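Side-chain contacts in beta-galactoside alpha-2,6-sialyltransferase (Photobacterium sp., PDB 2Z4T), which probably transfers sialic acid from a CMP-linked donor onto beta-galactosides such as lactose, forming an alpha-2,6 linkage: residues L298-S303 with I487-V492; N239-R244 with A477-L482; V433-D438 with F453-E458. All blocks are in the same frame, centred on the assembly; numbering follows the deposited sequence.

Contact 1 (L298-S303 with I487-V492). With MG (magnesium ion), chain M.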
# COMPACT_ATOMS: atom_id res chain seq x y z
N LEU A 298 -1.17 -21.20 1.57
CA LEU A 298 -0.18 -22.10 0.95
C LEU A 298 0.16 -23.36 1.78
O LEU A 298 0.87 -24.24 1.31
CB LEU A 298 1.10 -21.35 0.55
CG LEU A 298 0.94 -20.23 -0.47
CD1 LEU A 298 2.33 -19.82 -1.03
CD2 LEU A 298 -0.03 -20.61 -1.59
N THR A 299 -0.39 -23.45 3.00
CA THR A 299 -0.17 -24.58 3.90
C THR A 299 -1.46 -25.37 4.06
O THR A 299 -1.45 -26.60 3.99
CB THR A 299 0.33 -24.09 5.28
OG1 THR A 299 1.66 -23.57 5.15
CG2 THR A 299 0.30 -25.22 6.35
N LEU A 300 -2.55 -24.64 4.28
CA LEU A 300 -3.90 -25.22 4.31
C LEU A 300 -4.22 -26.09 3.08
O LEU A 300 -4.89 -27.12 3.22
CB LEU A 300 -4.94 -24.11 4.44
CG LEU A 300 -5.02 -23.45 5.83
CD1 LEU A 300 -5.82 -22.16 5.79
CD2 LEU A 300 -5.62 -24.42 6.88
N GLU A 301 -3.77 -25.67 1.88
CA GLU A 301 -3.88 -26.50 0.66
C GLU A 301 -2.62 -27.34 0.45
O GLU A 301 -1.61 -26.83 -0.01
CB GLU A 301 -4.11 -25.66 -0.59
CG GLU A 301 -5.46 -24.96 -0.66
CD GLU A 301 -6.59 -25.88 -1.06
OE1 GLU A 301 -6.31 -27.04 -1.42
OE2 GLU A 301 -7.76 -25.42 -1.01
N PRO A 302 -2.70 -28.65 0.75
CA PRO A 302 -1.49 -29.47 0.57
C PRO A 302 -0.87 -29.36 -0.83
O PRO A 302 0.36 -29.36 -0.96
CB PRO A 302 -1.99 -30.90 0.84
CG PRO A 302 -3.25 -30.75 1.62
CD PRO A 302 -3.85 -29.42 1.26
N SER A 303 -1.69 -29.23 -1.87
CA SER A 303 -1.15 -29.19 -3.23
C SER A 303 -0.32 -27.94 -3.52
O SER A 303 0.47 -27.92 -4.46
CB SER A 303 -2.25 -29.40 -4.28
OG SER A 303 -3.05 -28.24 -4.43
N ILE A 487 -14.03 -20.92 2.50
CA ILE A 487 -14.25 -22.12 3.28
C ILE A 487 -12.92 -22.68 3.81
O ILE A 487 -12.79 -22.89 5.00
CB ILE A 487 -14.98 -23.23 2.49
CG1 ILE A 487 -16.44 -22.85 2.23
CG2 ILE A 487 -14.93 -24.56 3.25
CD1 ILE A 487 -17.09 -23.67 1.13
N LYS A 488 -11.95 -22.92 2.92
CA LYS A 488 -10.65 -23.46 3.32
C LYS A 488 -9.96 -22.62 4.38
O LYS A 488 -9.28 -23.17 5.26
CB LYS A 488 -9.70 -23.58 2.13
CG LYS A 488 -9.25 -24.97 1.86
CD LYS A 488 -8.47 -25.54 3.02
CE LYS A 488 -8.11 -27.00 2.77
NZ LYS A 488 -9.28 -27.90 2.61
N LEU A 489 -10.10 -21.30 4.26
CA LEU A 489 -9.53 -20.37 5.21
C LEU A 489 -10.29 -20.30 6.54
O LEU A 489 -9.88 -19.59 7.46
CB LEU A 489 -9.43 -18.98 4.59
CG LEU A 489 -8.49 -18.83 3.39
CD1 LEU A 489 -8.72 -17.46 2.77
CD2 LEU A 489 -7.07 -18.98 3.85
N GLY A 490 -11.39 -21.05 6.64
CA GLY A 490 -12.19 -21.08 7.85
C GLY A 490 -13.00 -19.82 8.06
O GLY A 490 -13.41 -19.52 9.17
N ILE A 491 -13.22 -19.05 7.00
CA ILE A 491 -13.99 -17.83 7.13
C ILE A 491 -15.46 -18.16 7.20
O ILE A 491 -16.23 -17.57 7.93
CB ILE A 491 -13.69 -16.89 5.96
CG1 ILE A 491 -12.21 -16.49 6.02
CG2 ILE A 491 -14.62 -15.68 6.01
CD1 ILE A 491 -11.66 -15.92 4.75
N VAL A 492 -15.83 -19.19 6.47
CA VAL A 492 -17.20 -19.54 6.32
C VAL A 492 -17.23 -21.06 6.31
O VAL A 492 -16.23 -21.70 5.98
CB VAL A 492 -17.70 -18.90 4.99
CG1 VAL A 492 -17.40 -19.79 3.75
CG2 VAL A 492 -19.12 -18.53 5.09
MG MG M . -4.42 -28.56 -2.02
O HOH W 1 -7.80 -28.77 0.06
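The side chains of E301 and K488 cross at a slant, with opposite charges, yet a water joins them. The meeting is a bridge between the two halves of the GT-B fold: residues 298-303 run off the end of helix 297-300, which follows a strand of the first sheet, and residues 487-492 close helix 481-488, which comes, in sequence, between two strands of the second. The two oxygens of the E301 carboxylate have different work. OE1 coordinates the magnesium ion at 2.5 Å, is paired with R244 and also accepts a bond from the water 2.7 Å away; OE2 faces the aliphatic chain of the lysine, 3.3 Å from K488 CG. That water in turn accepts a hydrogen bond from K488 NZ at 3.1 Å, while NZ itself stays 4.6 Å from E301 OE2. The magnesium ion, R244 and the nearby lysine would together be expected to favour the ionised carboxylate. The bend of the lysine chain at chi2 (-62°) brings CE to 3.3 Å from L300 O; the one at chi4 (-62°) turns NZ to the water. Beside the lysine, L300 reaches across to the backbone and side chain of the opposite helix end, crossing L489 at about a right angle, CD1 of L300 to CD2 of L489. G490, with positive phi, ends helix 481-488 in a Schellman motif, its N bonded to I487 O. S303 completes the protein's grip on the magnesium ion, with OG at 2.8 Å from the metal.

Contact 2 (N239-R244 with A477-L482)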
# COMPACT_ATOMS: atom_id res chain seq x y z
N ASN A 239 -6.97 -17.49 -8.29
CA ASN A 239 -5.93 -17.99 -9.18
C ASN A 239 -5.17 -19.15 -8.59
O ASN A 239 -4.90 -20.13 -9.31
CB ASN A 239 -4.96 -16.87 -9.58
CG ASN A 239 -5.59 -15.88 -10.52
OD1 ASN A 239 -6.58 -16.20 -11.21
ND2 ASN A 239 -5.05 -14.66 -10.56
N LEU A 240 -4.81 -19.06 -7.31
CA LEU A 240 -4.07 -20.17 -6.71
C LEU A 240 -4.96 -21.41 -6.57
O LEU A 240 -4.50 -22.52 -6.81
CB LEU A 240 -3.43 -19.78 -5.37
CG LEU A 240 -2.26 -18.79 -5.42
CD1 LEU A 240 -2.11 -18.08 -4.08
CD2 LEU A 240 -0.99 -19.47 -5.80
N TYR A 241 -6.24 -21.21 -6.22
CA TYR A 241 -7.20 -22.31 -6.15
C TYR A 241 -7.30 -23.09 -7.45
O TYR A 241 -7.38 -24.33 -7.45
CB TYR A 241 -8.58 -21.79 -5.78
CG TYR A 241 -9.62 -22.88 -5.77
CD1 TYR A 241 -9.80 -23.68 -4.64
CD2 TYR A 241 -10.42 -23.12 -6.89
CE1 TYR A 241 -10.75 -24.69 -4.63
CE2 TYR A 241 -11.39 -24.12 -6.89
CZ TYR A 241 -11.55 -24.91 -5.75
OH TYR A 241 -12.50 -25.91 -5.73
N ASN A 242 -7.34 -22.37 -8.58
CA ASN A 242 -7.30 -23.04 -9.88
C ASN A 242 -5.95 -23.70 -10.16
O ASN A 242 -5.90 -24.78 -10.76
CB ASN A 242 -7.69 -22.09 -11.01
CG ASN A 242 -9.15 -21.70 -10.92
OD1 ASN A 242 -9.99 -22.52 -10.53
ND2 ASN A 242 -9.47 -20.44 -11.24
N TRP A 243 -4.88 -23.05 -9.72
CA TRP A 243 -3.54 -23.49 -10.03
C TRP A 243 -3.14 -24.74 -9.24
O TRP A 243 -2.12 -25.39 -9.54
CB TRP A 243 -2.56 -22.37 -9.77
CG TRP A 243 -1.28 -22.50 -10.53
CD1 TRP A 243 -1.08 -22.22 -11.85
CD2 TRP A 243 -0.03 -22.93 -10.01
NE1 TRP A 243 0.23 -22.45 -12.18
CE2 TRP A 243 0.90 -22.88 -11.07
CE3 TRP A 243 0.41 -23.33 -8.74
CZ2 TRP A 243 2.25 -23.23 -10.90
CZ3 TRP A 243 1.75 -23.69 -8.58
CH2 TRP A 243 2.65 -23.63 -9.66
N ARG A 244 -3.97 -25.10 -8.25
CA ARG A 244 -3.81 -26.36 -7.54
C ARG A 244 -3.76 -27.53 -8.53
O ARG A 244 -3.04 -28.50 -8.28
CB ARG A 244 -4.94 -26.58 -6.54
CG ARG A 244 -4.91 -25.65 -5.34
CD ARG A 244 -6.12 -25.92 -4.45
NE ARG A 244 -7.27 -26.29 -5.26
CZ ARG A 244 -8.22 -27.14 -4.90
NH1 ARG A 244 -8.16 -27.71 -3.70
NH2 ARG A 244 -9.22 -27.43 -5.73
N ALA A 477 -22.88 -23.85 -7.61
CA ALA A 477 -22.66 -22.50 -7.13
C ALA A 477 -21.57 -22.55 -6.07
O ALA A 477 -20.75 -21.64 -6.00
CB ALA A 477 -23.93 -21.94 -6.55
N LEU A 478 -21.57 -23.64 -5.29
CA LEU A 478 -20.59 -23.85 -4.21
C LEU A 478 -19.22 -24.15 -4.78
O LEU A 478 -18.22 -24.07 -4.08
CB LEU A 478 -21.02 -24.99 -3.28
CG LEU A 478 -22.12 -24.74 -2.24
CD1 LEU A 478 -22.61 -26.06 -1.61
CD2 LEU A 478 -21.68 -23.77 -1.14
N ARG A 479 -19.20 -24.51 -6.04
CA ARG A 479 -17.98 -24.84 -6.74
C ARG A 479 -17.12 -23.60 -7.02
O ARG A 479 -15.93 -23.72 -7.31
CB ARG A 479 -18.32 -25.55 -8.05
CG ARG A 479 -18.13 -27.07 -8.05
CD ARG A 479 -18.44 -27.81 -6.72
NE ARG A 479 -17.37 -27.78 -5.70
CZ ARG A 479 -16.12 -28.25 -5.86
NH1 ARG A 479 -15.73 -28.78 -7.01
NH2 ARG A 479 -15.25 -28.17 -4.86
N SER A 480 -17.74 -22.42 -6.95
CA SER A 480 -17.04 -21.17 -7.23
C SER A 480 -15.78 -21.06 -6.36
O SER A 480 -15.83 -21.29 -5.15
CB SER A 480 -18.00 -20.00 -7.03
OG SER A 480 -17.48 -19.02 -6.15
N PRO A 481 -14.62 -20.76 -7.00
CA PRO A 481 -13.33 -20.70 -6.31
C PRO A 481 -13.32 -19.81 -5.07
O PRO A 481 -12.76 -20.18 -4.02
CB PRO A 481 -12.41 -20.14 -7.40
CG PRO A 481 -13.00 -20.65 -8.65
CD PRO A 481 -14.47 -20.50 -8.44
N LEU A 482 -13.94 -18.65 -5.19
CA LEU A 482 -13.96 -17.74 -4.07
C LEU A 482 -14.62 -18.44 -2.89
O LEU A 482 -14.11 -18.38 -1.75
CB LEU A 482 -14.64 -16.41 -4.44
CG LEU A 482 -14.59 -15.37 -3.30
CD1 LEU A 482 -13.13 -14.98 -2.98
CD2 LEU A 482 -15.49 -14.14 -3.53
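Y241 presents its ring to P481, the first residue of helix 481-488, in a surface contact between the two Rossmann-like halves of the GT-B fold; S480 stands just before it at the N-cap. Apolar packing carries most of the interface. The proline's CB lies 3.6 Å from Y241 CD2, over the rim of the ring's face, on the side where P481 O lies, and the proline side chain is set crosswise to the tyrosine. A CH-pi contact adds to this: P481 CA sits 4.2 Å from the ring centroid, off-centre at 29° from the normal. With its CG anti to the backbone N (chi1 177°), Y241 sends the ring out from helix 234-243 into this position. N242 adds only a light touch, OD1 against P481 CG.

The polar approaches are looser. Y241 OH comes to 3.7 Å from R479 NH2, approaching the guanidinium obliquely and without a bond; the arginine is bent at chi2 and chi3, and its guanidinium plane stands steeply to that of the ring. Following on from Y241 along the chain, R244 folds back so that one face of its guanidinium carries Y241 CE1, 3.3 Å above the plane. What holds the arginine in this pose is R244 NE, which donates to Y241 O at 2.9 Å (155° at the hydrogen), in the carbonyl plane and on a lone pair.

Contact 3 (V433-D438 with F453-E458)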
# COMPACT_ATOMS: atom_id res chain seq x y z
N VAL A 433 -8.86 -0.06 7.68
CA VAL A 433 -8.46 1.05 8.52
C VAL A 433 -9.38 1.19 9.72
O VAL A 433 -8.93 1.61 10.80
CB VAL A 433 -8.17 2.39 7.77
CG1 VAL A 433 -7.87 2.18 6.29
CG2 VAL A 433 -9.22 3.43 8.00
N LEU A 434 -10.65 0.79 9.57
CA LEU A 434 -11.54 0.78 10.74
C LEU A 434 -11.10 -0.27 11.75
O LEU A 434 -11.22 -0.06 12.95
CB LEU A 434 -13.02 0.60 10.39
CG LEU A 434 -13.80 1.49 9.41
CD1 LEU A 434 -15.11 1.80 10.05
CD2 LEU A 434 -13.11 2.78 8.98
N MET A 435 -10.59 -1.39 11.26
CA MET A 435 -10.01 -2.39 12.15
C MET A 435 -8.80 -1.83 12.88
O MET A 435 -8.71 -1.97 14.10
CB MET A 435 -9.61 -3.65 11.39
CG MET A 435 -9.13 -4.79 12.29
SD MET A 435 -8.41 -6.13 11.29
CE MET A 435 -6.98 -5.25 10.62
N MET A 436 -7.88 -1.20 12.14
CA MET A 436 -6.63 -0.69 12.68
C MET A 436 -6.83 0.47 13.63
O MET A 436 -6.01 0.68 14.53
CB MET A 436 -5.67 -0.25 11.57
CG MET A 436 -5.21 -1.41 10.69
SD MET A 436 -3.84 -0.94 9.64
CE MET A 436 -4.66 0.04 8.38
N THR A 437 -7.91 1.23 13.45
CA THR A 437 -8.21 2.35 14.32
C THR A 437 -9.17 1.97 15.47
O THR A 437 -9.60 2.84 16.26
CB THR A 437 -8.78 3.55 13.54
OG1 THR A 437 -9.95 3.14 12.83
CG2 THR A 437 -7.72 4.13 12.52
N ASP A 438 -9.48 0.68 15.58
CA ASP A 438 -10.40 0.19 16.63
C ASP A 438 -11.77 0.86 16.51
O ASP A 438 -12.32 1.34 17.49
CB ASP A 438 -9.79 0.39 18.02
CG ASP A 438 -10.55 -0.34 19.11
OD1 ASP A 438 -11.14 -1.44 18.84
OD2 ASP A 438 -10.58 0.18 20.26
N PHE A 453 -11.16 -11.70 4.71
CA PHE A 453 -9.97 -12.51 4.89
C PHE A 453 -9.23 -12.07 6.16
O PHE A 453 -8.41 -12.84 6.70
CB PHE A 453 -9.03 -12.44 3.67
CG PHE A 453 -9.52 -13.20 2.43
CD1 PHE A 453 -8.63 -13.98 1.70
CD2 PHE A 453 -10.84 -13.10 1.99
CE1 PHE A 453 -9.04 -14.68 0.55
CE2 PHE A 453 -11.28 -13.79 0.86
CZ PHE A 453 -10.37 -14.59 0.13
N THR A 454 -9.53 -10.86 6.64
CA THR A 454 -8.75 -10.21 7.70
C THR A 454 -9.54 -9.88 8.98
O THR A 454 -9.04 -10.08 10.08
CB THR A 454 -8.10 -8.93 7.17
OG1 THR A 454 -7.29 -9.26 6.03
CG2 THR A 454 -7.25 -8.25 8.22
N ILE A 455 -10.75 -9.35 8.82
CA ILE A 455 -11.62 -8.95 9.94
C ILE A 455 -11.87 -10.13 10.87
O ILE A 455 -12.21 -11.22 10.41
CB ILE A 455 -12.99 -8.36 9.41
CG1 ILE A 455 -12.77 -7.06 8.62
CG2 ILE A 455 -13.97 -8.09 10.52
CD1 ILE A 455 -11.68 -6.08 9.16
N PRO A 456 -11.71 -9.92 12.20
CA PRO A 456 -11.95 -10.95 13.22
C PRO A 456 -13.34 -11.59 13.12
O PRO A 456 -14.35 -10.90 12.98
CB PRO A 456 -11.81 -10.17 14.54
CG PRO A 456 -10.90 -9.07 14.22
CD PRO A 456 -11.26 -8.66 12.82
N ALA A 457 -13.35 -12.92 13.20
CA ALA A 457 -14.55 -13.72 13.11
C ALA A 457 -15.67 -13.22 14.00
O ALA A 457 -16.84 -13.22 13.60
CB ALA A 457 -14.23 -15.17 13.42
N GLU A 458 -15.33 -12.77 15.20
CA GLU A 458 -16.35 -12.44 16.21
C GLU A 458 -17.24 -11.27 15.80
O GLU A 458 -18.37 -11.16 16.24
CB GLU A 458 -15.73 -12.23 17.60
CG GLU A 458 -15.23 -10.80 17.90
CD GLU A 458 -16.15 -10.02 18.87
OE1 GLU A 458 -17.38 -10.27 18.88
OE2 GLU A 458 -15.63 -9.14 19.62
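M435 meets T454, I455 and P456 with its side chain alone, and the contact is wholly apolar. It sits in the second Rossmann-like half of the GT-B fold, where the end of helix 431-436 faces the loop that leads from strand 443-447 to strand 460-465. The tight part is the inner one. With CG turned opposite the backbone N (chi1 -174°) and the chain extended again at chi2 (-170°), the methionine runs straight out to its sulfur before bending at chi3 (65°). I455, which is buried, runs antiparallel to it, and its CD1 lies 3.9 Å from M435 CB and equally near SD. The bend then turns the terminal methyl group to T454: CE is 3.9 Å from T454 CG2, and the two side chains lie transverse to each other.

The outer part is thinner. P456, exposed to solvent, reaches the sulfur only with its ring CD, 4.1 Å from M435 SD. Beyond it the loop moves away from the helix, whose own end is closed by backbone bonds and by the T437 hydroxyl: D438, with positive phi, is the C-prime residue of a Schellman motif, and its N bonds to M435 O at 3.1 Å. V433 O takes two donors, T437 N and T437 OG1 (2.7 Å), which come from opposite faces of its plane.

Nucleotide-binding residues are close: the I455 side chain is about 4 Å from that of F431, and T454 about 6 Å from the bound CMP, nearest atoms in both cases. Around the contact, T437 and M436 rest on F323 of helix 322-325, M436 also on F334 of helix 328-338, and F453 packs against V485 and M486 of helix 481-488, beside the parallel sheet.

Contacts 1 and 2 both span the two halves of the fold and both use helix 481-488, the first at its C-terminal end, the second at its start. Contact 2 is a surface contact resting on a ring and a proline, whereas contact 1, partly buried, mixes leucine packing with a metal-bound carboxylate. They are tied directly by the salt bridge from E301 OE1 to R244 NH1 (3.0 Å). Contact 3, also partly buried, stays within the second half, is purely apolar and lies nearest the nucleotide. F453 connects it to the others, packing on L489 and I491 of contact 1 and on L482 of contact 2.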